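Local coordinates for nitrate regulatory protein (PDB 4AKK) that senses nitrate and nitrite and binds the terminator site in the nasF operon leader RNA to bring about transcription antitermination, at residues A[74-77]-A[78-82]; A[162-165]-A[166-170]; A[185-188]-A[189-193]; A[344-347]-A[348-351]. All coordinates share one frame; numbering follows the deposited sequence.

Contact 1: residues A[74-77]-A[78-82]; sequences QCER and GASNI. With EDO (1,2-ethanediol), chain C.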
loop_
_atom_site.group_PDB
_atom_site.type_symbol
_atom_site.label_atom_id
_atom_site.label_comp_id
_atom_site.label_asym_id
_atom_site.label_seq_id
_atom_site.Cartn_x
_atom_site.Cartn_y
_atom_site.Cartn_z
ATOM N N GLN A 74 1.537 -1.067 27.841
ATOM C CA GLN A 74 1.943 -2.464 27.657
ATOM C C GLN A 74 2.346 -3.113 28.990
ATOM O O GLN A 74 2.058 -4.290 29.235
ATOM C CB GLN A 74 3.103 -2.548 26.652
ATOM C CG GLN A 74 2.698 -2.318 25.190
ATOM C CD GLN A 74 3.859 -1.888 24.293
ATOM O OE1 GLN A 74 4.901 -1.429 24.777
ATOM N NE2 GLN A 74 3.672 -2.014 22.973
ATOM N N CYS A 75 3.019 -2.352 29.848
ATOM C CA CYS A 75 3.361 -2.852 31.184
ATOM C C CYS A 75 2.091 -3.078 31.996
ATOM O O CYS A 75 1.918 -4.120 32.631
ATOM C CB CYS A 75 4.303 -1.883 31.920
ATOM S SG CYS A 75 5.937 -1.643 31.126
ATOM N N GLU A 76 1.193 -2.100 31.968
ATOM C CA GLU A 76 -0.070 -2.246 32.684
ATOM C C GLU A 76 -0.878 -3.426 32.132
ATOM O O GLU A 76 -1.466 -4.184 32.890
ATOM C CB GLU A 76 -0.893 -0.952 32.647
ATOM C CG GLU A 76 -2.097 -0.978 33.588
ATOM C CD GLU A 76 -2.777 0.373 33.731
ATOM O OE1 GLU A 76 -2.309 1.349 33.112
ATOM O OE2 GLU A 76 -3.786 0.461 34.459
ATOM N N ARG A 77 -0.911 -3.584 30.817
ATOM C CA ARG A 77 -1.644 -4.705 30.238
ATOM C C ARG A 77 -1.135 -6.033 30.816
ATOM O O ARG A 77 -1.913 -6.857 31.281
ATOM C CB ARG A 77 -1.555 -4.697 28.701
ATOM C CG ARG A 77 -2.336 -5.845 28.022
ATOM C CD ARG A 77 -2.241 -5.770 26.496
ATOM N NE ARG A 77 -0.851 -5.668 26.036
ATOM C CZ ARG A 77 -0.495 -5.289 24.810
ATOM N NH1 ARG A 77 -1.433 -4.971 23.916
ATOM N NH2 ARG A 77 0.798 -5.215 24.475
ATOM N N GLY A 78 0.180 -6.227 30.785
ATOM C CA GLY A 78 0.782 -7.456 31.267
ATOM C C GLY A 78 0.583 -7.707 32.745
ATOM O O GLY A 78 0.313 -8.838 33.156
ATOM N N ALA A 79 0.709 -6.661 33.557
ATOM C CA ALA A 79 0.448 -6.798 34.988
ATOM C C ALA A 79 -1.007 -7.189 35.260
ATOM O O ALA A 79 -1.272 -8.124 36.016
ATOM C CB ALA A 79 0.812 -5.507 35.738
ATOM N N SER A 80 -1.947 -6.472 34.643
ATOM C CA SER A 80 -3.367 -6.782 34.790
ATOM C C SER A 80 -3.636 -8.229 34.390
ATOM O O SER A 80 -4.435 -8.917 35.006
ATOM C CB SER A 80 -4.219 -5.835 33.942
ATOM O OG SER A 80 -3.906 -4.485 34.254
ATOM N N ASN A 81 -2.946 -8.692 33.361
ATOM C CA ASN A 81 -3.152 -10.051 32.876
ATOM C C ASN A 81 -2.776 -11.118 33.910
ATOM O O ASN A 81 -3.491 -12.116 34.070
ATOM C CB ASN A 81 -2.377 -10.274 31.577
ATOM C CG ASN A 81 -3.084 -11.220 30.636
ATOM O OD1 ASN A 81 -4.293 -11.100 30.421
ATOM N ND2 ASN A 81 -2.337 -12.165 30.060
ATOM N N ILE A 82 -1.657 -10.910 34.605
ATOM C CA ILE A 82 -1.177 -11.878 35.597
ATOM C C ILE A 82 -2.035 -11.812 36.860
ATOM O O ILE A 82 -2.394 -12.829 37.440
ATOM C CB ILE A 82 0.317 -11.672 35.957
ATOM C CG1 ILE A 82 1.202 -11.783 34.714
ATOM C CG2 ILE A 82 0.766 -12.718 36.966
ATOM C CD1 ILE A 82 1.288 -13.199 34.160
HETATM C C1 EDO C . 0.720 -8.271 27.150
HETATM O O1 EDO C . 0.959 -7.131 27.975
HETATM C C2 EDO C . 1.159 -9.554 27.847
HETATM O O2 EDO C . 0.390 -9.896 29.009
HETATM O O HOH W 1 -5.087 -2.509 35.625
#
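G78, A79, S80 and N81 each bond through their backbone N to the carbonyl four residues earlier, in Q74 to R77, so the stretch is regular alpha-helix. It lies in helix 56-85 of the all-helical NIT domain, the nitrate receptor. S80 adds a side-chain bond to this ladder. Its OG stands beside its own backbone N (chi1 -54°), which points the hydroxyl back along the helix. OG donates to E76 O at 2.8 Å, and S80 N reaches the same oxygen at 2.9 Å. The two donors come from opposite faces of the carbonyl plane, OG from 38° above it. E76 O is therefore gripped twice. A water donates to S80 OG at 2.7 Å and, weakly, to E76 OE2 at 3.4 Å. The stronger partner of that carboxylate is R142, in a salt bridge. R77 runs along another side of the helix and bends at chi3. Its guanidinium forms a salt bridge with E197 of helix 180-212. A 1,2-ethanediol, probably from the crystallisation liquor, sits at the guanidinium edge and also bonds R203. R77 NE donates to O1 of the diol at 3.0 Å, with an N-H...O angle of 156°.

Contact 2: residues A[162-165]-A[166-170]; sequences IIRH and LLNIV
R164 and N168 are joined through backbone and water. N168 N donates to R164 O at 2.9 Å, a bond bent to 144°. A water links the two side chains. It accepts from R164 NH1 at 2.8 Å, lying in the guanidinium plane at its edge, and from N168 ND2 at 3.2 Å. A second water accepts from N168 ND2 and bonds H165 ND1 at 3.3 Å. The amide nitrogen thus ties together two side chains of the preceding turn. N168 OD1 probably accepts from Q351 of helix 341-358, consistent with a fixed amide.

R164 and N168 run side by side in the same direction, with guanidinium and amide planes 62° apart. H165 meets N168 at a slant, and its ring stands 81° from the amide. That ring also meets Y134, nearly parallel to it, and packs on A332 of the second subunit.

Apolar pairs carry the other sides of the helix. I162 CG2 lies 4.0 Å from L166 CD1. I163 CG2 is at the same distance from L167 CD1. In each isoleucine CG2 is the branch anti to the backbone N, which leads it forward to the leucine. L166 faces L69 and L73 of helix 56-85, while L167 faces Q194 of helix 180-212.

The ladder changes spacing after N168 N: I169 N bonds L166 O and V170 N bonds L167 O, three residues back. These i to i+3 bonds mark a tightened turn leading from helix 152-167 into helix 169-173, inside the NIT helical bundle.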
loop_
_atom_site.group_PDB
_atom_site.type_symbol
_atom_site.label_atom_id
_atom_site.label_comp_id
_atom_site.label_asym_id
_atom_site.label_seq_id
_atom_site.Cartn_x
_atom_site.Cartn_y
_atom_site.Cartn_z
ATOM N N ILE A 162 -6.752 0.736 23.129
ATOM C CA ILE A 162 -6.199 2.045 23.448
ATOM C C ILE A 162 -4.833 2.210 22.784
ATOM O O ILE A 162 -4.531 3.238 22.174
ATOM C CB ILE A 162 -6.050 2.231 24.966
ATOM C CG1 ILE A 162 -7.432 2.305 25.623
ATOM C CG2 ILE A 162 -5.249 3.500 25.274
ATOM C CD1 ILE A 162 -7.402 2.307 27.136
ATOM N N ILE A 163 -4.022 1.167 22.893
ATOM C CA ILE A 163 -2.693 1.144 22.301
ATOM C C ILE A 163 -2.689 1.310 20.779
ATOM O O ILE A 163 -1.877 2.058 20.221
ATOM C CB ILE A 163 -1.924 -0.147 22.712
ATOM C CG1 ILE A 163 -1.534 -0.059 24.197
ATOM C CG2 ILE A 163 -0.681 -0.319 21.836
ATOM C CD1 ILE A 163 -1.103 -1.392 24.839
ATOM N N ARG A 164 -3.598 0.618 20.107
ATOM C CA ARG A 164 -3.659 0.667 18.649
ATOM C C ARG A 164 -4.004 2.056 18.095
ATOM O O ARG A 164 -3.441 2.493 17.086
ATOM C CB ARG A 164 -4.665 -0.366 18.132
ATOM C CG ARG A 164 -4.986 -0.231 16.639
ATOM C CD ARG A 164 -5.768 -1.434 16.140
ATOM N NE ARG A 164 -6.928 -1.693 16.982
ATOM C CZ ARG A 164 -8.136 -1.184 16.760
ATOM N NH1 ARG A 164 -8.348 -0.399 15.705
ATOM N NH2 ARG A 164 -9.133 -1.475 17.586
ATOM N N HIS A 165 -4.938 2.744 18.742
ATOM C CA HIS A 165 -5.293 4.099 18.326
ATOM C C HIS A 165 -4.183 5.108 18.603
ATOM O O HIS A 165 -4.039 6.085 17.881
ATOM C CB HIS A 165 -6.597 4.540 18.972
ATOM C CG HIS A 165 -7.775 3.751 18.504
ATOM N ND1 HIS A 165 -8.227 3.488 17.256
ATOM C CD2 HIS A 165 -8.614 3.076 19.365
ATOM C CE1 HIS A 165 -9.330 2.683 17.387
ATOM N NE2 HIS A 165 -9.545 2.451 18.668
ATOM N N LEU A 166 -3.392 4.857 19.638
ATOM C CA LEU A 166 -2.262 5.726 19.943
ATOM C C LEU A 166 -1.219 5.554 18.859
ATOM O O LEU A 166 -0.707 6.530 18.330
ATOM C CB LEU A 166 -1.667 5.394 21.313
ATOM C CG LEU A 166 -2.481 5.924 22.488
ATOM C CD1 LEU A 166 -1.985 5.325 23.794
ATOM C CD2 LEU A 166 -2.422 7.457 22.518
ATOM N N LEU A 167 -0.931 4.300 18.529
ATOM C CA LEU A 167 0.022 3.957 17.482
ATOM C C LEU A 167 -0.378 4.479 16.105
ATOM O O LEU A 167 0.485 4.870 15.325
ATOM C CB LEU A 167 0.215 2.438 17.410
ATOM C CG LEU A 167 0.993 1.799 18.557
ATOM C CD1 LEU A 167 1.174 0.307 18.315
ATOM C CD2 LEU A 167 2.340 2.476 18.738
ATOM N N ASN A 168 -1.679 4.482 15.815
ATOM C CA ASN A 168 -2.188 4.968 14.537
ATOM C C ASN A 168 -1.950 6.460 14.349
ATOM O O ASN A 168 -2.067 6.976 13.241
ATOM C CB ASN A 168 -3.695 4.670 14.365
ATOM C CG ASN A 168 -3.998 3.185 14.202
ATOM O OD1 ASN A 168 -3.109 2.382 13.936
ATOM N ND2 ASN A 168 -5.270 2.819 14.370
ATOM N N ILE A 169 -1.627 7.170 15.422
ATOM C CA ILE A 169 -1.291 8.576 15.251
ATOM C C ILE A 169 0.026 8.722 14.485
ATOM O O ILE A 169 0.178 9.628 13.681
ATOM C CB ILE A 169 -1.169 9.318 16.586
ATOM C CG1 ILE A 169 -2.514 9.344 17.323
ATOM C CG2 ILE A 169 -0.623 10.730 16.343
ATOM C CD1 ILE A 169 -2.420 9.870 18.745
ATOM N N VAL A 170 0.961 7.811 14.731
ATOM C CA VAL A 170 2.339 7.963 14.246
ATOM C C VAL A 170 2.515 8.068 12.726
ATOM O O VAL A 170 3.145 9.011 12.248
ATOM C CB VAL A 170 3.266 6.865 14.804
ATOM C CG1 VAL A 170 4.673 7.027 14.248
ATOM C CG2 VAL A 170 3.290 6.920 16.323
HETATM O O HOH W 2 -6.582 0.047 13.579
HETATM O O HOH W 3 -7.161 5.322 14.764
#

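Contact 3: residues A[185-188]-A[189-193]; sequences RMVA and LYSFM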
loop_
_atom_site.group_PDB
_atom_site.type_symbol
_atom_site.label_atom_id
_atom_site.label_comp_id
_atom_site.label_asym_id
_atom_site.label_seq_id
_atom_site.Cartn_x
_atom_site.Cartn_y
_atom_site.Cartn_z
ATOM N N ARG A 185 12.736 7.896 9.097
ATOM C CA ARG A 185 12.962 7.535 10.501
ATOM C C ARG A 185 11.658 7.278 11.236
ATOM O O ARG A 185 11.590 6.398 12.088
ATOM C CB ARG A 185 13.737 8.625 11.247
ATOM C CG ARG A 185 15.230 8.616 11.002
ATOM C CD ARG A 185 15.913 9.751 11.757
ATOM N NE ARG A 185 17.300 9.873 11.336
ATOM C CZ ARG A 185 18.308 9.209 11.891
ATOM N NH1 ARG A 185 18.083 8.383 12.902
ATOM N NH2 ARG A 185 19.539 9.370 11.430
ATOM N N MET A 186 10.627 8.055 10.911
ATOM C CA MET A 186 9.329 7.880 11.542
ATOM C C MET A 186 8.730 6.534 11.179
ATOM O O MET A 186 8.182 5.847 12.033
ATOM C CB MET A 186 8.362 9.018 11.189
ATOM C CG MET A 186 8.555 10.261 12.044
ATOM S SD MET A 186 7.793 10.210 13.691
ATOM C CE MET A 186 7.782 8.481 14.073
ATOM N N VAL A 187 8.848 6.146 9.917
ATOM C CA VAL A 187 8.306 4.861 9.494
ATOM C C VAL A 187 9.077 3.685 10.107
ATOM O O VAL A 187 8.475 2.700 10.541
ATOM C CB VAL A 187 8.247 4.747 7.958
ATOM C CG1 VAL A 187 7.992 3.300 7.531
ATOM C CG2 VAL A 187 7.159 5.656 7.422
ATOM N N ALA A 188 10.399 3.794 10.149
ATOM C CA ALA A 188 11.235 2.783 10.800
ATOM C C ALA A 188 10.846 2.614 12.272
ATOM O O ALA A 188 10.740 1.493 12.769
ATOM C CB ALA A 188 12.722 3.158 10.682
ATOM N N LEU A 189 10.648 3.734 12.965
ATOM C CA LEU A 189 10.206 3.719 14.353
ATOM C C LEU A 189 8.819 3.088 14.510
ATOM O O LEU A 189 8.615 2.205 15.353
ATOM C CB LEU A 189 10.193 5.143 14.925
ATOM C CG LEU A 189 9.545 5.300 16.301
ATOM C CD1 LEU A 189 10.346 4.541 17.346
ATOM C CD2 LEU A 189 9.409 6.776 16.689
ATOM N N TYR A 190 7.870 3.549 13.699
ATOM C CA TYR A 190 6.517 3.005 13.723
ATOM C C TYR A 190 6.556 1.500 13.478
ATOM O O TYR A 190 5.882 0.736 14.164
ATOM C CB TYR A 190 5.633 3.679 12.664
ATOM C CG TYR A 190 4.314 2.979 12.474
ATOM C CD1 TYR A 190 3.357 2.984 13.480
ATOM C CD2 TYR A 190 4.028 2.297 11.301
ATOM C CE1 TYR A 190 2.154 2.339 13.327
ATOM C CE2 TYR A 190 2.821 1.642 11.136
ATOM C CZ TYR A 190 1.890 1.666 12.159
ATOM O OH TYR A 190 0.687 1.023 12.014
ATOM N N SER A 191 7.339 1.081 12.487
ATOM C CA SER A 191 7.464 -0.343 12.199
ATOM C C SER A 191 7.914 -1.066 13.452
ATOM O O SER A 191 7.368 -2.102 13.808
ATOM C CB SER A 191 8.471 -0.604 11.083
ATOM O OG SER A 191 8.104 0.072 9.898
ATOM N N PHE A 192 8.931 -0.521 14.110
ATOM C CA PHE A 192 9.478 -1.142 15.299
ATOM C C PHE A 192 8.443 -1.155 16.429
ATOM O O PHE A 192 8.264 -2.168 17.102
ATOM C CB PHE A 192 10.751 -0.404 15.739
ATOM C CG PHE A 192 11.494 -1.088 16.842
ATOM C CD1 PHE A 192 11.124 -0.900 18.164
ATOM C CD2 PHE A 192 12.563 -1.928 16.557
ATOM C CE1 PHE A 192 11.808 -1.532 19.185
ATOM C CE2 PHE A 192 13.248 -2.564 17.576
ATOM C CZ PHE A 192 12.870 -2.366 18.888
ATOM N N MET A 193 7.779 -0.021 16.640
ATOM C CA MET A 193 6.792 0.102 17.703
ATOM C C MET A 193 5.690 -0.934 17.491
ATOM O O MET A 193 5.185 -1.542 18.441
ATOM C CB MET A 193 6.176 1.518 17.722
ATOM C CG MET A 193 7.035 2.608 18.391
ATOM S SD MET A 193 6.386 4.301 18.187
ATOM C CE MET A 193 5.031 4.267 19.335
#
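M186 reaches forward along helix 180-212 to L189, one turn on. This helix is part of the NIT helical bundle. From CB the chain leaves with CG beside the backbone N. It then bends at chi2 (-80°) and again at chi3 (28°), folding around SD. CB, CG and SD stay beyond contact range of 189-193. The terminal CE turns back and meets L189 CD2 at 3.5 Å. The two side chains lie side by side and point the same way. L189 sends CG anti to its backbone N and bends at chi2, which brings CD2 to the methionine methyl. CE also packs on V170 of helix 169-173. Backbone bonds run four residues back from L189, Y190, S191 and F192. Y190 carries its ring away from 185-188, and its OH bonds Q351. F192 meets F237 edge-to-face. S191 OG is also bonded to S236 OG. Within the helix, S191 OG donates to V187 O at 2.7 Å. S191 N reaches the same oxygen at 2.8 Å from the opposite face of the carbonyl plane, while OG sits 38° out of that plane.

Contact 4: residues A[344-347]-A[348-351]; sequences RQQA and HELQ
Q345 overlaps E349 along helix 341-358, an i to i+4 pair at the dimer interface, where this part of the helix packs against its counterpart in the second subunit. The glutamine has CG anti to its backbone N and bends at chi2, turning its amide toward the next turn. NE2 gives a weak bond to E349 OE2 at 3.2 Å, with an N-H...O angle of 157°. The same nitrogen lies 3.5 Å from E349 CG. Amide and carboxylate planes stand 78° apart. The stronger partner of Q345 is H348 of the second subunit, whose ND1 bonds OE1. That bond and the weak one together probably help to hold the amide's rotation. The H348 ring meets its counterpart H348 of the other subunit at about 60°. Q346 brings NE2 to 3.3 Å from E349 OE1, but the angle is too poor for a hydrogen bond. The backbone of H348, E349, L350 and Q351 bonds four residues back throughout. L350 and A347 face helix 180-212: A347 packs on V187, and L350 on Y190 and S191. L350 CG comes to 3.3 Å from Q346 O, the acceptor of its own backbone N.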
loop_
_atom_site.group_PDB
_atom_site.type_symbol
_atom_site.label_atom_id
_atom_site.label_comp_id
_atom_site.label_asym_id
_atom_site.label_seq_id
_atom_site.Cartn_x
_atom_site.Cartn_y
_atom_site.Cartn_z
ATOM N N ARG A 344 6.179 5.055 2.215
ATOM C CA ARG A 344 4.767 5.277 2.507
ATOM C C ARG A 344 3.970 3.980 2.329
ATOM O O ARG A 344 3.048 3.696 3.092
ATOM C CB ARG A 344 4.199 6.382 1.615
ATOM C CG ARG A 344 4.895 7.739 1.768
ATOM C CD ARG A 344 5.218 8.057 3.229
ATOM N NE ARG A 344 5.347 9.495 3.474
ATOM C CZ ARG A 344 6.445 10.206 3.229
ATOM N NH1 ARG A 344 7.521 9.619 2.719
ATOM N NH2 ARG A 344 6.467 11.509 3.490
ATOM N N GLN A 345 4.342 3.191 1.326
ATOM C CA GLN A 345 3.710 1.896 1.092
ATOM C C GLN A 345 3.872 0.972 2.296
ATOM O O GLN A 345 2.929 0.296 2.697
ATOM C CB GLN A 345 4.294 1.224 -0.155
ATOM C CG GLN A 345 3.726 -0.158 -0.440
ATOM C CD GLN A 345 2.253 -0.112 -0.805
ATOM O OE1 GLN A 345 1.802 0.806 -1.494
ATOM N NE2 GLN A 345 1.492 -1.102 -0.343
ATOM N N GLN A 346 5.072 0.944 2.868
ATOM C CA GLN A 346 5.345 0.100 4.026
ATOM C C GLN A 346 4.499 0.506 5.232
ATOM O O GLN A 346 3.912 -0.342 5.902
ATOM C CB GLN A 346 6.831 0.147 4.376
ATOM C CG GLN A 346 7.712 -0.486 3.317
ATOM C CD GLN A 346 7.634 -2.000 3.341
ATOM O OE1 GLN A 346 8.047 -2.592 4.460
ATOM N NE2 GLN A 346 7.200 -2.633 2.372
ATOM N N ALA A 347 4.441 1.805 5.504
ATOM C CA ALA A 347 3.575 2.320 6.548
ATOM C C ALA A 347 2.104 1.946 6.295
ATOM O O ALA A 347 1.402 1.558 7.233
ATOM C CB ALA A 347 3.752 3.828 6.703
ATOM N N HIS A 348 1.655 2.042 5.038
ATOM C CA HIS A 348 0.299 1.627 4.658
ATOM C C HIS A 348 0.047 0.174 5.046
ATOM O O HIS A 348 -0.937 -0.145 5.702
ATOM C CB HIS A 348 0.077 1.707 3.137
ATOM C CG HIS A 348 -0.118 3.090 2.596
ATOM N ND1 HIS A 348 0.421 3.702 1.515
ATOM C CD2 HIS A 348 -1.004 3.993 3.146
ATOM C CE1 HIS A 348 -0.126 4.960 1.445
ATOM N NE2 HIS A 348 -0.979 5.111 2.442
ATOM N N GLU A 349 0.924 -0.709 4.582
ATOM C CA GLU A 349 0.751 -2.130 4.803
ATOM C C GLU A 349 0.732 -2.485 6.295
ATOM O O GLU A 349 -0.007 -3.380 6.704
ATOM C CB GLU A 349 1.828 -2.931 4.066
ATOM C CG GLU A 349 1.670 -2.967 2.554
ATOM C CD GLU A 349 2.919 -3.483 1.853
ATOM O OE1 GLU A 349 3.992 -3.520 2.496
ATOM O OE2 GLU A 349 2.832 -3.848 0.658
ATOM N N LEU A 350 1.525 -1.793 7.113
ATOM C CA LEU A 350 1.605 -2.165 8.529
ATOM C C LEU A 350 0.340 -1.749 9.268
ATOM O O LEU A 350 -0.147 -2.462 10.152
ATOM C CB LEU A 350 2.851 -1.589 9.196
ATOM C CG LEU A 350 4.163 -2.138 8.624
ATOM C CD1 LEU A 350 5.318 -1.710 9.499
ATOM C CD2 LEU A 350 4.118 -3.660 8.476
ATOM N N GLN A 351 -0.187 -0.588 8.893
ATOM C CA GLN A 351 -1.487 -0.133 9.370
ATOM C C GLN A 351 -2.597 -1.075 8.910
ATOM O O GLN A 351 -3.529 -1.344 9.639
ATOM C CB GLN A 351 -1.768 1.269 8.840
ATOM C CG GLN A 351 -1.080 2.364 9.622
ATOM C CD GLN A 351 -1.960 2.899 10.728
ATOM O OE1 GLN A 351 -2.912 3.637 10.473
ATOM N NE2 GLN A 351 -1.648 2.530 11.968
#

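How the contacts relate
Contacts 2, 3 and 4 form a connected group, and contact 1, where the ethanediol is bound, joins it through contact 2. R77 NH1 of contact 1 lies 3.7 Å from I163 CD1 of contact 2. Contacts 2 and 3 have centres about 13 Å apart, and V170 CG1 packs 3.8 Å from Y190 CB between them. Contact 4 is about 11 Å from contact 3, centre to centre. Its Q351 NE2 probably bonds both Y190 OH of contact 3, at 2.8 Å, and N168 OD1 of contact 2. One amide would thus tie helix 341-358 to two regions of the nitrate-sensing domain. Contacts 1 and 4 lie about 28 Å apart between centres, on opposite sides of the chain's centre.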